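Local coordinates for Non-ribosomal peptide synthetase (Methanobrevibacter ruminantium, PDB 6VTJ), which probably reduces a peptide thioester carried on its 4'-phosphopantetheine arm, through the NAD(P)H-dependent reductase domain joined to its carrier domain, at residues 130-135 with 216-221. Sequence-based numbering, arbitrary orientation.
Sequences LLTGAT and NSAALV. With PNS (4'-phosphopantetheine), chain B.
The flat carboxamide of N216 takes the T132 hydroxyl over one face: T132 OG1 donates a hydrogen bond to N216 OD1 at 2.7 Å, coming from above the amide plane, 51° off it, so that it misses the lone-pair directions, while ND2 of the same amide is hydrogen-bonded to OE1 of Q255. The second flat group, the T132 carbonyl, is met in its own plane by S217 OG, which donates to T132 O over 2.8 Å; S217 N adds a weak bond to the same oxygen. T132 OG1 sits between its backbone N and carbonyl carbon (chi1 74°), turned to the N216–A218 chain, and also accepts a nearly straight bond from A218 N (3.2 Å, 164°). A218 CB lies 3.5 Å from T132 OG1, and L131 CD1 reaches to 3.9 Å from S217 OG. At G133, with its positive phi, a side chain would collide with A218 N and S217 OG; water 1 donates to G133 O and, weakly, to S217 O. A valine in place of T132 would probably leave A218 N and N216 OD1 without their shared partner and the turn after strand 213-216 less firmly fixed. The contact joins the C-terminal ends of the neighbouring parallel strands 129-132 and 213-216 in the Rossmann-type sheet, where G133 begins the glycine-bearing turn that in relatives binds the dinucleotide. Beyond A218 the loop runs on to V221, whose O accepts a weak bond from phosphopantetheine N41. One hydroxyl, donor to an amide and acceptor from a backbone N-H, thus ties the strand ends together beside the probable cofactor site.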
ATOM      1  N   LEU A 130      -9.427  -6.719  18.251  1.00 27.48           N
ATOM      2  CA  LEU A 130      -8.110  -6.126  18.430  1.00 30.38           C
ATOM      3  C   LEU A 130      -7.706  -5.520  17.087  1.00 29.54           C
ATOM      4  O   LEU A 130      -7.456  -6.248  16.124  1.00 30.08           O
ATOM      5  CB  LEU A 130      -7.094  -7.167  18.892  1.00 29.26           C
ATOM      6  CG  LEU A 130      -5.659  -6.643  18.845  1.00 32.03           C
ATOM      7  CD1 LEU A 130      -5.541  -5.515  19.839  1.00 29.23           C
ATOM      8  CD2 LEU A 130      -4.641  -7.730  19.123  1.00 26.23           C
ATOM      9  N   LEU A 131      -7.658  -4.197  17.016  1.00 26.30           N
ATOM     10  CA  LEU A 131      -7.261  -3.474  15.818  1.00 30.59           C
ATOM     11  C   LEU A 131      -5.830  -2.959  15.956  1.00 26.39           C
ATOM     12  O   LEU A 131      -5.509  -2.217  16.905  1.00 30.15           O
ATOM     13  CB  LEU A 131      -8.217  -2.306  15.562  1.00 25.30           C
ATOM     14  CG  LEU A 131      -7.848  -1.328  14.451  1.00 25.27           C
ATOM     15  CD1 LEU A 131      -7.783  -2.022  13.085  1.00 25.21           C
ATOM     16  CD2 LEU A 131      -8.853  -0.166  14.414  1.00 23.65           C
ATOM     17  N   THR A 132      -4.987  -3.330  15.000  1.00 26.16           N
ATOM     18  CA  THR A 132      -3.672  -2.725  14.865  1.00 28.87           C
ATOM     19  C   THR A 132      -3.726  -1.666  13.778  1.00 30.24           C
ATOM     20  O   THR A 132      -4.512  -1.767  12.836  1.00 29.21           O
ATOM     21  CB  THR A 132      -2.574  -3.745  14.511  1.00 27.28           C
ATOM     22  OG1 THR A 132      -2.690  -4.142  13.134  1.00 29.11           O
ATOM     23  CG2 THR A 132      -2.605  -4.958  15.419  1.00 28.18           C
ATOM     24  N   GLY A 133      -2.871  -0.658  13.917  1.00 29.06           N
ATOM     25  CA  GLY A 133      -2.795   0.408  12.946  1.00 27.73           C
ATOM     26  C   GLY A 133      -3.919   1.412  13.032  1.00 34.95           C
ATOM     27  O   GLY A 133      -4.274   2.023  12.015  1.00 32.67           O
ATOM     28  N   ALA A 134      -4.491   1.609  14.224  1.00 33.22           N
ATOM     29  CA  ALA A 134      -5.663   2.471  14.350  1.00 32.78           C
ATOM     30  C   ALA A 134      -5.373   3.930  14.005  1.00 34.64           C
ATOM     31  O   ALA A 134      -6.317   4.697  13.800  1.00 34.87           O
ATOM     32  CB  ALA A 134      -6.230   2.381  15.769  1.00 36.10           C
ATOM     33  N   THR A 135      -4.103   4.340  13.939  1.00 31.80           N
ATOM     34  CA  THR A 135      -3.757   5.727  13.654  1.00 32.23           C
ATOM     35  C   THR A 135      -3.458   5.983  12.189  1.00 38.65           C
ATOM     36  O   THR A 135      -3.236   7.141  11.815  1.00 37.31           O
ATOM     37  CB  THR A 135      -2.540   6.167  14.475  1.00 34.83           C
ATOM     38  OG1 THR A 135      -1.427   5.310  14.190  1.00 37.74           O
ATOM     39  CG2 THR A 135      -2.857   6.085  15.937  1.00 33.99           C
ATOM     40  N   ASN A 216      -5.550  -6.709  11.368  1.00 26.84           N
ATOM     41  CA  ASN A 216      -4.181  -6.218  11.241  1.00 23.79           C
ATOM     42  C   ASN A 216      -4.095  -5.310  10.027  1.00 22.32           C
ATOM     43  O   ASN A 216      -3.900  -5.762   8.889  1.00 23.69           O
ATOM     44  CB  ASN A 216      -3.178  -7.357  11.137  1.00 24.59           C
ATOM     45  CG  ASN A 216      -1.761  -6.849  11.305  1.00 29.11           C
ATOM     46  OD1 ASN A 216      -1.411  -6.336  12.366  1.00 31.45           O
ATOM     47  ND2 ASN A 216      -0.969  -6.915  10.249  1.00 27.10           N
ATOM     48  N   SER A 217      -4.289  -4.015  10.272  1.00 24.47           N
ATOM     49  CA  SER A 217      -4.110  -3.006   9.246  1.00 23.27           C
ATOM     50  C   SER A 217      -2.828  -2.216   9.435  1.00 24.21           C
ATOM     51  O   SER A 217      -2.504  -1.393   8.582  1.00 26.03           O
ATOM     52  CB  SER A 217      -5.312  -2.052   9.201  1.00 23.68           C
ATOM     53  OG  SER A 217      -5.220  -1.094  10.242  1.00 29.32           O
ATOM     54  N   ALA A 218      -2.079  -2.447  10.519  1.00 25.96           N
ATOM     55  CA  ALA A 218      -0.770  -1.826  10.640  1.00 25.62           C
ATOM     56  C   ALA A 218       0.120  -2.341   9.527  1.00 27.26           C
ATOM     57  O   ALA A 218       0.200  -3.553   9.300  1.00 25.29           O
ATOM     58  CB  ALA A 218      -0.123  -2.131  11.992  1.00 23.66           C
ATOM     59  N   ALA A 219       0.795  -1.416   8.852  1.00 28.92           N
ATOM     60  CA  ALA A 219       1.667  -1.673   7.717  1.00 25.87           C
ATOM     61  C   ALA A 219       2.526  -0.445   7.465  1.00 29.82           C
ATOM     62  O   ALA A 219       2.091   0.687   7.698  1.00 30.91           O
ATOM     63  CB  ALA A 219       0.875  -1.989   6.451  1.00 25.16           C
ATOM     64  N   LEU A 220       3.724  -0.679   6.934  1.00 29.86           N
ATOM     65  CA  LEU A 220       4.548   0.379   6.354  1.00 29.62           C
ATOM     66  C   LEU A 220       4.366   0.292   4.839  1.00 31.21           C
ATOM     67  O   LEU A 220       4.794  -0.683   4.220  1.00 34.02           O
ATOM     68  CB  LEU A 220       6.008   0.217   6.796  1.00 32.73           C
ATOM     69  CG  LEU A 220       7.137   0.798   5.947  1.00 37.31           C
ATOM     70  CD1 LEU A 220       6.914   2.276   5.833  1.00 40.73           C
ATOM     71  CD2 LEU A 220       8.433   0.564   6.655  1.00 40.73           C
ATOM     72  N   VAL A 221       3.673   1.278   4.246  1.00 29.80           N
ATOM     73  CA  VAL A 221       3.265   1.179   2.846  1.00 31.04           C
ATOM     74  C   VAL A 221       4.167   2.020   1.943  1.00 37.18           C
ATOM     75  O   VAL A 221       3.707   2.596   0.953  1.00 38.94           O
ATOM     76  CB  VAL A 221       1.772   1.552   2.662  1.00 35.46           C
ATOM     77  CG1 VAL A 221       0.906   0.736   3.610  1.00 34.24           C
ATOM     78  CG2 VAL A 221       1.492   3.039   2.879  1.00 34.31           C
TER
HETATM   79  O23 PNS B4201      11.150   7.380   2.523  1.00 36.90           O
HETATM   80  P24 PNS B4201      10.727   8.413   1.584  1.00 43.01           P
HETATM   81  O26 PNS B4201      10.076   9.571   2.131  1.00 40.28           O
HETATM   82  O27 PNS B4201       9.606   7.750   0.771  1.00 35.06           O
HETATM   83  C28 PNS B4201       9.159   8.261  -0.450  1.00 40.54           C
HETATM   84  C29 PNS B4201       8.303   7.273  -1.225  1.00 41.33           C
HETATM   85  C30 PNS B4201       7.808   7.958  -2.466  1.00 37.91           C
HETATM   86  C31 PNS B4201       9.151   6.086  -1.646  1.00 36.58           C
HETATM   87  C32 PNS B4201       7.096   6.861  -0.357  1.00 37.44           C
HETATM   88  O33 PNS B4201       6.530   8.017   0.195  1.00 37.76           O
HETATM   89  C34 PNS B4201       6.062   6.046  -1.114  1.00 40.83           C
HETATM   90  O35 PNS B4201       6.371   4.968  -1.512  1.00 34.92           O
HETATM   91  N36 PNS B4201       4.847   6.560  -1.302  1.00 37.21           N
HETATM   92  C37 PNS B4201       3.750   5.906  -1.939  1.00 34.92           C
HETATM   93  C38 PNS B4201       2.903   5.076  -1.004  1.00 42.84           C
HETATM   94  C39 PNS B4201       1.619   4.651  -1.635  1.00 38.99           C
HETATM   95  O40 PNS B4201       0.996   5.376  -2.335  1.00 46.19           O
HETATM   96  N41 PNS B4201       1.239   3.448  -1.351  1.00 31.66           N
HETATM   97  O   HOH W   1      -4.078   1.684   9.081  1.00 32.64           O